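Side-chain contacts in benzoylformate decarboxylase (Mycobacterium smegmatis, PDB 4Q9D), which belongs to the thiamine pyrophosphate-dependent enzyme family and carries a magnesium ion in its C-terminal cofactor-binding domain: residues Val45-Glu50 / Leu54-Gly59; Val70-Ala75 / Gly79-Ser84; Ala411-Ala416 / Ile441-Thr446. One frame throughout, in Å; residues are numbered along the deposited sequence.

How the interactions relate
The three contacts follow one another along the chain. Interactions 1 and 2 lie in the N-terminal thiamine pyrophosphate-binding domain, where strands 43-46 and 68-72 belong to one parallel sheet. Interaction 3 lies in the C-terminal thiamine pyrophosphate-binding domain. Interaction 1 is the middle member in space. Its centre is about 10 Å from that of interaction 2 and about 7 Å from that of interaction 3, and it touches both. Interactions 2 and 3 do not touch; their nearest atoms are about 8 Å apart. Helix 50-64 therefore connects the interior of its own domain with helices 408-421 and 443-449 of the other. All three contacts also reach the second subunit.

Interaction 1 (Val45-Glu50 / Leu54-Gly59); sequences VLSLQE and LAMADG
Val45 and Met56 make the apolar contact between the end of strand 43-46 and helix 50-64. Val45 CG1 lies 3.7 Å from Met56 SD, and the two side chains cross obliquely. One methyl of the valine thus meets the sulfur rather than the rest of the thioether chain. Val45 holds CG1 anti to its backbone N (chi1 -180°), which carries this branch to the helix. Met56 runs out from the helix in extended form and turns only at its last torsion (chi3 -65°). The bend swings CE past the valine to the side of Ser47. The spacing modelled there is too short to be reliable, so the exact place of the methyl is doubtful.

The second link is made by the backbone. Leu54 N donates to Glu50 O at 3.1 Å. This is an i to i+4 bond of the first turn of the helix. Leu54 CB packs beside the same oxygen at 3.8 Å.

Further groups set the start of this helix. Gln49 occupies the N-cap position. Its OE1 accepts a bond from Ala51 N, while the carboxylate of Glu50 leads away from Leu54 and bonds through OE1 to Asn80 ND2. The turn into the helix is therefore held at both residues.

Strand 22-25 pairs with Val45 through the backbone and its Phe24 packs on Met56, while Thr446 of helix 443-449 packs on both Val45 and Met56. Ser84 and Ala88 of helix 82-90 pack on Leu54, and Tyr439 of the second subunit packs on Gln49 and Glu50. This strand-to-helix connection carries the chain from strand 43-46 into helix 50-64, with strand 22-25 beside it in the sheet.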
ATOM      1  N   VAL B  45      31.003  -6.388  -2.474  1.00 25.62           N
ATOM      2  CA  VAL B  45      31.417  -5.860  -1.175  1.00 21.59           C
ATOM      3  C   VAL B  45      30.530  -6.442  -0.099  1.00 22.78           C
ATOM      4  O   VAL B  45      29.359  -6.104  -0.014  1.00 24.91           O
ATOM      5  CB  VAL B  45      31.377  -4.300  -1.129  1.00 22.48           C
ATOM      6  CG1 VAL B  45      31.830  -3.799   0.257  1.00 20.74           C
ATOM      7  CG2 VAL B  45      32.268  -3.711  -2.249  1.00 16.53           C
ATOM      8  N   LEU B  46      31.093  -7.320   0.721  1.00 22.27           N
ATOM      9  CA  LEU B  46      30.355  -7.972   1.788  1.00 27.56           C
ATOM     10  C   LEU B  46      30.301  -7.148   3.082  1.00 25.44           C
ATOM     11  O   LEU B  46      31.348  -6.688   3.576  1.00 23.53           O
ATOM     12  CB  LEU B  46      31.011  -9.324   2.103  1.00 23.69           C
ATOM     13  CG  LEU B  46      30.420 -10.060   3.312  1.00 22.86           C
ATOM     14  CD1 LEU B  46      29.010 -10.553   3.038  1.00 22.78           C
ATOM     15  CD2 LEU B  46      31.342 -11.206   3.783  1.00 23.52           C
ATOM     16  N   SER B  47      29.086  -6.987   3.611  1.00 19.74           N
ATOM     17  CA  SER B  47      28.820  -6.433   4.940  1.00 26.76           C
ATOM     18  C   SER B  47      28.222  -7.521   5.775  1.00 20.66           C
ATOM     19  O   SER B  47      27.438  -8.323   5.254  1.00 20.82           O
ATOM     20  CB  SER B  47      27.744  -5.323   4.880  1.00 22.36           C
ATOM     21  OG  SER B  47      28.267  -4.154   4.314  1.00 36.80           O
ATOM     22  N   LEU B  48      28.503  -7.484   7.079  1.00 24.12           N
ATOM     23  CA  LEU B  48      27.968  -8.456   8.025  1.00 26.52           C
ATOM     24  C   LEU B  48      26.479  -8.300   8.369  1.00 26.55           C
ATOM     25  O   LEU B  48      25.901  -9.205   8.970  1.00 21.31           O
ATOM     26  CB  LEU B  48      28.808  -8.465   9.313  1.00 20.77           C
ATOM     27  CG  LEU B  48      30.283  -8.861   9.035  1.00 24.64           C
ATOM     28  CD1 LEU B  48      31.149  -8.783  10.288  1.00 17.34           C
ATOM     29  CD2 LEU B  48      30.359 -10.248   8.436  1.00 19.17           C
ATOM     30  N   GLN B  49      25.874  -7.159   8.038  1.00 22.69           N
ATOM     31  CA  GLN B  49      24.438  -6.954   8.279  1.00 22.90           C
ATOM     32  C   GLN B  49      23.915  -5.981   7.240  1.00 17.35           C
ATOM     33  O   GLN B  49      24.654  -5.093   6.793  1.00 20.89           O
ATOM     34  CB  GLN B  49      24.156  -6.433   9.702  1.00 22.47           C
ATOM     35  CG  GLN B  49      22.725  -6.787  10.255  1.00 27.36           C
ATOM     36  CD  GLN B  49      21.731  -5.603  10.218  1.00 24.06           C
ATOM     37  OE1 GLN B  49      22.043  -4.529   9.690  1.00 25.35           O
ATOM     38  NE2 GLN B  49      20.538  -5.800  10.799  1.00 24.46           N
ATOM     39  N   GLU B  50      22.646  -6.144   6.861  1.00 20.25           N
ATOM     40  CA  GLU B  50      22.080  -5.425   5.723  1.00 18.41           C
ATOM     41  C   GLU B  50      21.933  -3.921   5.925  1.00 19.90           C
ATOM     42  O   GLU B  50      22.018  -3.169   4.950  1.00 18.11           O
ATOM     43  CB  GLU B  50      20.742  -6.039   5.295  1.00 21.30           C
ATOM     44  CG  GLU B  50      20.893  -7.392   4.671  1.00 19.86           C
ATOM     45  CD  GLU B  50      20.834  -8.546   5.689  1.00 23.99           C
ATOM     46  OE1 GLU B  50      20.824  -8.294   6.927  1.00 21.97           O
ATOM     47  OE2 GLU B  50      20.771  -9.714   5.219  1.00 25.89           O
ATOM     48  N   LEU B  54      23.416  -1.436   2.828  1.00 18.20           N
ATOM     49  CA  LEU B  54      22.731  -0.422   2.055  1.00 18.85           C
ATOM     50  C   LEU B  54      23.320   0.982   2.333  1.00 18.66           C
ATOM     51  O   LEU B  54      23.496   1.764   1.404  1.00 21.03           O
ATOM     52  CB  LEU B  54      21.221  -0.491   2.309  1.00 14.05           C
ATOM     53  CG  LEU B  54      20.307   0.273   1.341  1.00 21.61           C
ATOM     54  CD1 LEU B  54      18.903  -0.303   1.410  1.00 17.15           C
ATOM     55  CD2 LEU B  54      20.277   1.794   1.744  1.00 13.60           C
ATOM     56  N   ALA B  55      23.666   1.278   3.592  1.00 17.85           N
ATOM     57  CA  ALA B  55      24.267   2.578   3.937  1.00 17.06           C
ATOM     58  C   ALA B  55      25.655   2.698   3.312  1.00 19.86           C
ATOM     59  O   ALA B  55      26.065   3.773   2.918  1.00 19.92           O
ATOM     60  CB  ALA B  55      24.339   2.766   5.481  1.00 15.10           C
ATOM     61  N   MET B  56      26.364   1.574   3.199  1.00 17.06           N
ATOM     62  CA  MET B  56      27.668   1.541   2.538  1.00 20.97           C
ATOM     63  C   MET B  56      27.493   1.885   1.055  1.00 22.96           C
ATOM     64  O   MET B  56      28.258   2.673   0.493  1.00 21.21           O
ATOM     65  CB  MET B  56      28.282   0.142   2.682  1.00 20.69           C
ATOM     66  CG  MET B  56      29.782   0.060   2.539  1.00 20.50           C
ATOM     67  SD  MET B  56      30.349  -1.635   2.848  1.00 24.96           S
ATOM     68  CE  MET B  56      29.901  -1.782   4.589  1.00 19.63           C
ATOM     69  N   ALA B  57      26.469   1.310   0.425  1.00 19.62           N
ATOM     70  CA  ALA B  57      26.207   1.578  -0.985  1.00 19.78           C
ATOM     71  C   ALA B  57      25.867   3.034  -1.144  1.00 17.62           C
ATOM     72  O   ALA B  57      26.271   3.662  -2.123  1.00 23.71           O
ATOM     73  CB  ALA B  57      25.042   0.700  -1.517  1.00 14.11           C
ATOM     74  N   ASP B  58      25.114   3.565  -0.179  1.00 16.86           N
ATOM     75  CA  ASP B  58      24.715   4.979  -0.180  1.00 20.79           C
ATOM     76  C   ASP B  58      25.992   5.849  -0.204  1.00 18.70           C
ATOM     77  O   ASP B  58      26.168   6.704  -1.076  1.00 22.54           O
ATOM     78  CB  ASP B  58      23.878   5.255   1.083  1.00 15.36           C
ATOM     79  CG  ASP B  58      23.241   6.635   1.112  1.00 20.16           C
ATOM     80  OD1 ASP B  58      23.431   7.459   0.180  1.00 19.88           O
ATOM     81  OD2 ASP B  58      22.487   6.890   2.096  1.00 20.41           O
ATOM     82  N   GLY B  59      26.909   5.601   0.723  1.00 17.62           N
ATOM     83  CA  GLY B  59      28.157   6.363   0.746  1.00 18.46           C
ATOM     84  C   GLY B  59      28.983   6.209  -0.531  1.00 21.11           C
ATOM     85  O   GLY B  59      29.550   7.183  -1.036  1.00 20.70           O
TER

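Interaction 2 (Val70-Ala75 / Gly79-Ser84); sequences VNLHTA and GNAMGS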
ATOM      1  N   VAL B  70      22.600  -2.868  -4.745  1.00 20.04           N
ATOM      2  CA  VAL B  70      22.583  -3.537  -3.470  1.00 21.44           C
ATOM      3  C   VAL B  70      21.844  -4.862  -3.666  1.00 24.34           C
ATOM      4  O   VAL B  70      20.895  -4.927  -4.462  1.00 24.99           O
ATOM      5  CB  VAL B  70      21.875  -2.647  -2.452  1.00 16.69           C
ATOM      6  CG1 VAL B  70      21.824  -3.321  -1.103  1.00 18.35           C
ATOM      7  CG2 VAL B  70      22.622  -1.288  -2.351  1.00 19.22           C
ATOM      8  N   ASN B  71      22.283  -5.923  -2.984  1.00 20.04           N
ATOM      9  CA  ASN B  71      21.594  -7.213  -3.112  1.00 16.27           C
ATOM     10  C   ASN B  71      21.314  -7.797  -1.756  1.00 21.90           C
ATOM     11  O   ASN B  71      22.238  -7.997  -0.979  1.00 20.69           O
ATOM     12  CB  ASN B  71      22.410  -8.189  -3.999  1.00 18.98           C
ATOM     13  CG  ASN B  71      21.686  -9.517  -4.243  1.00 24.65           C
ATOM     14  OD1 ASN B  71      22.219 -10.575  -3.917  1.00 25.14           O
ATOM     15  ND2 ASN B  71      20.466  -9.460  -4.819  1.00 17.51           N
ATOM     16  N   LEU B  72      20.033  -8.053  -1.474  1.00 20.80           N
ATOM     17  CA  LEU B  72      19.590  -8.386  -0.118  1.00 22.38           C
ATOM     18  C   LEU B  72      18.833  -9.715  -0.115  1.00 22.90           C
ATOM     19  O   LEU B  72      18.250 -10.116  -1.124  1.00 19.20           O
ATOM     20  CB  LEU B  72      18.647  -7.270   0.425  1.00 19.32           C
ATOM     21  CG  LEU B  72      19.198  -5.837   0.393  1.00 22.65           C
ATOM     22  CD1 LEU B  72      18.197  -4.785   0.947  1.00 17.18           C
ATOM     23  CD2 LEU B  72      20.469  -5.770   1.181  1.00 22.68           C
ATOM     24  N   HIS B  73      18.826 -10.378   1.029  1.00 22.50           N
ATOM     25  CA  HIS B  73      18.225 -11.692   1.176  1.00 22.50           C
ATOM     26  C   HIS B  73      16.687 -11.676   1.447  1.00 24.27           C
ATOM     27  O   HIS B  73      16.246 -11.597   2.610  1.00 19.62           O
ATOM     28  CB  HIS B  73      18.911 -12.399   2.357  1.00 21.17           C
ATOM     29  CG  HIS B  73      18.442 -13.800   2.565  1.00 25.02           C
ATOM     30  ND1 HIS B  73      18.276 -14.690   1.515  1.00 25.83           N
ATOM     31  CD2 HIS B  73      18.107 -14.478   3.691  1.00 24.28           C
ATOM     32  CE1 HIS B  73      17.859 -15.851   1.988  1.00 24.32           C
ATOM     33  NE2 HIS B  73      17.760 -15.759   3.308  1.00 26.80           N
ATOM     34  N   THR B  74      15.904 -11.802   0.382  1.00 17.25           N
ATOM     35  CA  THR B  74      14.432 -11.883   0.443  1.00 18.09           C
ATOM     36  C   THR B  74      13.814 -10.910   1.473  1.00 23.89           C
ATOM     37  O   THR B  74      14.282  -9.760   1.596  1.00 20.81           O
ATOM     38  CB  THR B  74      13.945 -13.383   0.599  1.00 23.75           C
ATOM     39  OG1 THR B  74      12.513 -13.439   0.606  1.00 21.30           O
ATOM     40  CG2 THR B  74      14.498 -14.047   1.874  1.00 19.75           C
ATOM     41  N   ALA B  75      12.775 -11.325   2.197  1.00 19.21           N
ATOM     42  CA  ALA B  75      12.069 -10.361   3.067  1.00 25.24           C
ATOM     43  C   ALA B  75      12.914  -9.957   4.279  1.00 27.75           C
ATOM     44  O   ALA B  75      12.855  -8.807   4.745  1.00 23.26           O
ATOM     45  CB  ALA B  75      10.731 -10.930   3.547  1.00 21.10           C
ATOM     46  N   GLY B  79      14.212  -6.373   4.965  1.00 18.36           N
ATOM     47  CA  GLY B  79      13.693  -5.738   6.158  1.00 18.87           C
ATOM     48  C   GLY B  79      14.801  -5.129   6.999  1.00 21.02           C
ATOM     49  O   GLY B  79      14.651  -4.022   7.485  1.00 19.19           O
ATOM     50  N   ASN B  80      15.916  -5.852   7.159  1.00 21.50           N
ATOM     51  CA  ASN B  80      17.047  -5.360   7.944  1.00 22.35           C
ATOM     52  C   ASN B  80      17.616  -4.048   7.417  1.00 21.41           C
ATOM     53  O   ASN B  80      18.222  -3.295   8.167  1.00 21.30           O
ATOM     54  CB  ASN B  80      18.165  -6.413   7.976  1.00 19.24           C
ATOM     55  CG  ASN B  80      17.903  -7.517   8.984  1.00 29.83           C
ATOM     56  OD1 ASN B  80      16.983  -7.438   9.836  1.00 21.16           O
ATOM     57  ND2 ASN B  80      18.716  -8.558   8.906  1.00 21.70           N
ATOM     58  N   ALA B  81      17.436  -3.800   6.117  1.00 20.69           N
ATOM     59  CA  ALA B  81      17.963  -2.601   5.440  1.00 18.90           C
ATOM     60  C   ALA B  81      17.003  -1.408   5.399  1.00 20.22           C
ATOM     61  O   ALA B  81      17.371  -0.364   4.869  1.00 21.50           O
ATOM     62  CB  ALA B  81      18.422  -2.956   3.978  1.00 16.67           C
ATOM     63  N   MET B  82      15.768  -1.565   5.899  1.00 18.16           N
ATOM     64  CA  MET B  82      14.743  -0.525   5.695  1.00 22.50           C
ATOM     65  C   MET B  82      15.106   0.788   6.366  1.00 16.78           C
ATOM     66  O   MET B  82      14.671   1.828   5.906  1.00 21.13           O
ATOM     67  CB  MET B  82      13.348  -0.952   6.205  1.00 15.55           C
ATOM     68  CG  MET B  82      12.749  -2.140   5.482  1.00 28.83           C
ATOM     69  SD  MET B  82      12.087  -1.559   3.950  1.00 38.77           S
ATOM     70  CE  MET B  82      10.832  -0.328   4.531  1.00 32.33           C
ATOM     71  N   GLY B  83      15.856   0.744   7.469  1.00 16.76           N
ATOM     72  CA  GLY B  83      16.256   1.979   8.143  1.00 17.74           C
ATOM     73  C   GLY B  83      17.241   2.764   7.289  1.00 20.89           C
ATOM     74  O   GLY B  83      17.127   3.978   7.104  1.00 21.01           O
ATOM     75  N   SER B  84      18.248   2.080   6.775  1.00 20.25           N
ATOM     76  CA  SER B  84      19.200   2.726   5.861  1.00 18.38           C
ATOM     77  C   SER B  84      18.495   3.159   4.574  1.00 18.92           C
ATOM     78  O   SER B  84      18.859   4.158   3.958  1.00 20.28           O
ATOM     79  CB  SER B  84      20.348   1.763   5.517  1.00 18.87           C
ATOM     80  OG  SER B  84      21.077   1.420   6.667  1.00 19.24           O
TER
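Leu72 and Ala81 supply the apolar part of this contact. Leu72 CD1 touches Ala81 CB at 3.5 Å, so a single methyl from the end of strand 68-72 meets the short side chain of the turn between two helices. Leu72 sets CG anti to its carbonyl carbon (chi1 -54°) and then extends fully, which brings CD1 across to the alanine. Ile97 of strand 95-101 also packs on Leu72, and Leu54 on Ala81.

The hydrogen bonds are of the backbone. Gly79 N donates to Ala75 O at 2.8 Å as an i to i+4 bond of helix 74-80. One turn later the pattern tightens: Met82 N bonds to Gly79 O at 3.1 Å, a step of three residues. Ala81 lies at this break, where helix 74-80 gives way to helix 82-90.

Within segment 70-75, Thr74 CG2 stands 3.7 Å above the plane of the His73 ring, over its centre. The carboxylate of Glu31 binds both residues: OE1 pairs with His73 ND1 and OE2 with Thr74 N. The second subunit continues the packing, with its Val86 on Ala75 and its Gly79 on Met82.

The arrangement starts from an inner strand of the parallel sheet, whose C-terminal end leads through a short loop into helix 74-80. It is a strand-to-helix connection in which helices 74-80 and 82-90 follow each other with Ala81 between them. The sheet has the strand order 2-1-3-4-6-5, which is characteristic of the thiamine pyrophosphate-binding fold.

Interaction 3 (Ala411-Ala416 / Ile441-Thr446); sequences AAVGIA and IQAIWT
Two helices meet inside the C-terminal thiamine pyrophosphate-binding domain: Val413 of helix 408-421 packs on Ala443 and on Thr446 of helix 443-449. The two methyls of Val413 divide the work. CG1 faces Thr446, 3.8 Å from its CG2, and these side chains cross at about a right angle. CG2 approaches the backbone instead, 3.6 Å from Ala443 O, with Ala443 CB farther off at 4.5 Å. Thr446 turns its CG2 anti to the backbone N, and this gives its methyl to Val413. Its hydroxyl is used elsewhere: Thr446 OG1 is hydrogen-bonded to Leu46 O of the N-terminal domain.

Met56 of helix 50-64 packs on both Val413 and Thr446. Ile454 of strand 454-460 also touches Val413, so this valine touches parts of both domains.

No hydrogen bond joins the two segments. They are held by methyl contacts, with one methyl against a carbonyl oxygen. The threonine serves two partners, its carbon branch toward helix 408-421 and its oxygen toward strand 43-46. Thr446 thus turns its methyl to a partner in its own domain and its hydroxyl to the N-terminal domain.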
ATOM      1  N   ALA B 411      28.526   4.252   5.917  1.00 20.38           N
ATOM      2  CA  ALA B 411      28.708   5.241   4.847  1.00 16.31           C
ATOM      3  C   ALA B 411      30.183   5.625   4.676  1.00 19.39           C
ATOM      4  O   ALA B 411      30.660   5.808   3.550  1.00 20.61           O
ATOM      5  CB  ALA B 411      27.857   6.500   5.115  1.00 19.41           C
ATOM      6  N   ALA B 412      30.903   5.763   5.788  1.00 19.04           N
ATOM      7  CA  ALA B 412      32.342   6.044   5.703  1.00 19.81           C
ATOM      8  C   ALA B 412      33.096   4.955   4.911  1.00 22.13           C
ATOM      9  O   ALA B 412      34.007   5.255   4.143  1.00 23.77           O
ATOM     10  CB  ALA B 412      32.949   6.194   7.103  1.00 17.47           C
ATOM     11  N   VAL B 413      32.740   3.694   5.146  1.00 22.64           N
ATOM     12  CA  VAL B 413      33.349   2.570   4.447  1.00 17.60           C
ATOM     13  C   VAL B 413      33.003   2.684   2.956  1.00 19.38           C
ATOM     14  O   VAL B 413      33.868   2.543   2.090  1.00 24.39           O
ATOM     15  CB  VAL B 413      32.830   1.211   4.996  1.00 21.19           C
ATOM     16  CG1 VAL B 413      33.467   0.026   4.223  1.00 16.59           C
ATOM     17  CG2 VAL B 413      33.132   1.078   6.478  1.00 19.52           C
ATOM     18  N   GLY B 414      31.729   2.957   2.658  1.00 21.06           N
ATOM     19  CA  GLY B 414      31.313   3.197   1.281  1.00 19.47           C
ATOM     20  C   GLY B 414      32.023   4.367   0.600  1.00 25.89           C
ATOM     21  O   GLY B 414      32.423   4.269  -0.551  1.00 21.72           O
ATOM     22  N   ILE B 415      32.164   5.487   1.312  1.00 22.51           N
ATOM     23  CA  ILE B 415      32.852   6.651   0.759  1.00 25.74           C
ATOM     24  C   ILE B 415      34.312   6.328   0.438  1.00 23.33           C
ATOM     25  O   ILE B 415      34.818   6.686  -0.623  1.00 21.47           O
ATOM     26  CB  ILE B 415      32.775   7.860   1.736  1.00 24.91           C
ATOM     27  CG1 ILE B 415      31.334   8.405   1.790  1.00 19.86           C
ATOM     28  CG2 ILE B 415      33.748   8.967   1.298  1.00 20.90           C
ATOM     29  CD1 ILE B 415      30.977   9.092   3.163  1.00 21.18           C
ATOM     30  N   ALA B 416      34.988   5.632   1.347  1.00 20.73           N
ATOM     31  CA  ALA B 416      36.392   5.287   1.091  1.00 26.69           C
ATOM     32  C   ALA B 416      36.535   4.292  -0.072  1.00 24.46           C
ATOM     33  O   ALA B 416      37.453   4.420  -0.893  1.00 25.13           O
ATOM     34  CB  ALA B 416      37.063   4.756   2.356  1.00 18.77           C
ATOM     35  N   ILE B 441      28.080  -1.158  13.971  1.00 21.90           N
ATOM     36  CA  ILE B 441      29.458  -1.412  14.333  1.00 21.05           C
ATOM     37  C   ILE B 441      30.128  -2.472  13.448  1.00 26.12           C
ATOM     38  O   ILE B 441      31.311  -2.343  13.118  1.00 21.77           O
ATOM     39  CB  ILE B 441      29.584  -1.751  15.864  1.00 22.49           C
ATOM     40  CG1 ILE B 441      31.036  -1.587  16.361  1.00 23.94           C
ATOM     41  CG2 ILE B 441      28.974  -3.114  16.208  1.00 21.07           C
ATOM     42  CD1 ILE B 441      31.103  -1.531  17.933  1.00 27.46           C
ATOM     43  N   GLN B 442      29.377  -3.478  13.002  1.00 23.31           N
ATOM     44  CA  GLN B 442      29.968  -4.547  12.172  1.00 21.30           C
ATOM     45  C   GLN B 442      30.511  -4.024  10.850  1.00 21.24           C
ATOM     46  O   GLN B 442      31.294  -4.715  10.184  1.00 21.12           O
ATOM     47  CB  GLN B 442      28.961  -5.696  11.888  1.00 22.55           C
ATOM     48  CG  GLN B 442      28.128  -6.136  13.122  1.00 21.80           C
ATOM     49  CD  GLN B 442      26.795  -5.400  13.186  1.00 23.30           C
ATOM     50  OE1 GLN B 442      26.740  -4.191  12.935  1.00 26.96           O
ATOM     51  NE2 GLN B 442      25.702  -6.138  13.462  1.00 22.49           N
ATOM     52  N   ALA B 443      30.074  -2.835  10.428  1.00 22.93           N
ATOM     53  CA  ALA B 443      30.595  -2.298   9.163  1.00 22.49           C
ATOM     54  C   ALA B 443      32.122  -2.120   9.224  1.00 22.12           C
ATOM     55  O   ALA B 443      32.759  -2.111   8.195  1.00 22.88           O
ATOM     56  CB  ALA B 443      29.928  -0.973   8.789  1.00 19.54           C
ATOM     57  N   ILE B 444      32.703  -1.942  10.419  1.00 20.37           N
ATOM     58  CA  ILE B 444      34.146  -1.688  10.475  1.00 25.88           C
ATOM     59  C   ILE B 444      34.961  -2.920  10.016  1.00 21.62           C
ATOM     60  O   ILE B 444      36.111  -2.799   9.600  1.00 28.87           O
ATOM     61  CB  ILE B 444      34.611  -1.186  11.861  1.00 21.67           C
ATOM     62  CG1 ILE B 444      34.488  -2.271  12.910  1.00 16.75           C
ATOM     63  CG2 ILE B 444      33.804   0.046  12.290  1.00 17.57           C
ATOM     64  CD1 ILE B 444      34.795  -1.729  14.329  1.00 23.72           C
ATOM     65  N   TRP B 445      34.330  -4.090  10.040  1.00 20.98           N
ATOM     66  CA  TRP B 445      34.962  -5.324   9.560  1.00 18.22           C
ATOM     67  C   TRP B 445      35.240  -5.188   8.078  1.00 21.45           C
ATOM     68  O   TRP B 445      36.296  -5.590   7.599  1.00 22.63           O
ATOM     69  CB  TRP B 445      34.052  -6.540   9.822  1.00 19.65           C
ATOM     70  CG  TRP B 445      34.606  -7.834   9.323  1.00 21.13           C
ATOM     71  CD1 TRP B 445      35.546  -8.616   9.940  1.00 22.18           C
ATOM     72  CD2 TRP B 445      34.240  -8.521   8.115  1.00 23.19           C
ATOM     73  NE1 TRP B 445      35.795  -9.734   9.183  1.00 22.40           N
ATOM     74  CE2 TRP B 445      35.013  -9.710   8.062  1.00 27.12           C
ATOM     75  CE3 TRP B 445      33.353  -8.240   7.062  1.00 21.47           C
ATOM     76  CZ2 TRP B 445      34.926 -10.628   6.994  1.00 20.18           C
ATOM     77  CZ3 TRP B 445      33.250  -9.168   5.997  1.00 22.03           C
ATOM     78  CH2 TRP B 445      34.034 -10.340   5.982  1.00 24.64           C
ATOM     79  N   THR B 446      34.277  -4.638   7.345  1.00 20.91           N
ATOM     80  CA  THR B 446      34.465  -4.399   5.915  1.00 21.55           C
ATOM     81  C   THR B 446      35.598  -3.391   5.676  1.00 23.82           C
ATOM     82  O   THR B 446      36.378  -3.542   4.735  1.00 23.54           O
ATOM     83  CB  THR B 446      33.149  -3.892   5.268  1.00 20.02           C
ATOM     84  OG1 THR B 446      32.111  -4.838   5.509  1.00 19.26           O
ATOM     85  CG2 THR B 446      33.300  -3.695   3.750  1.00 16.90           C
TER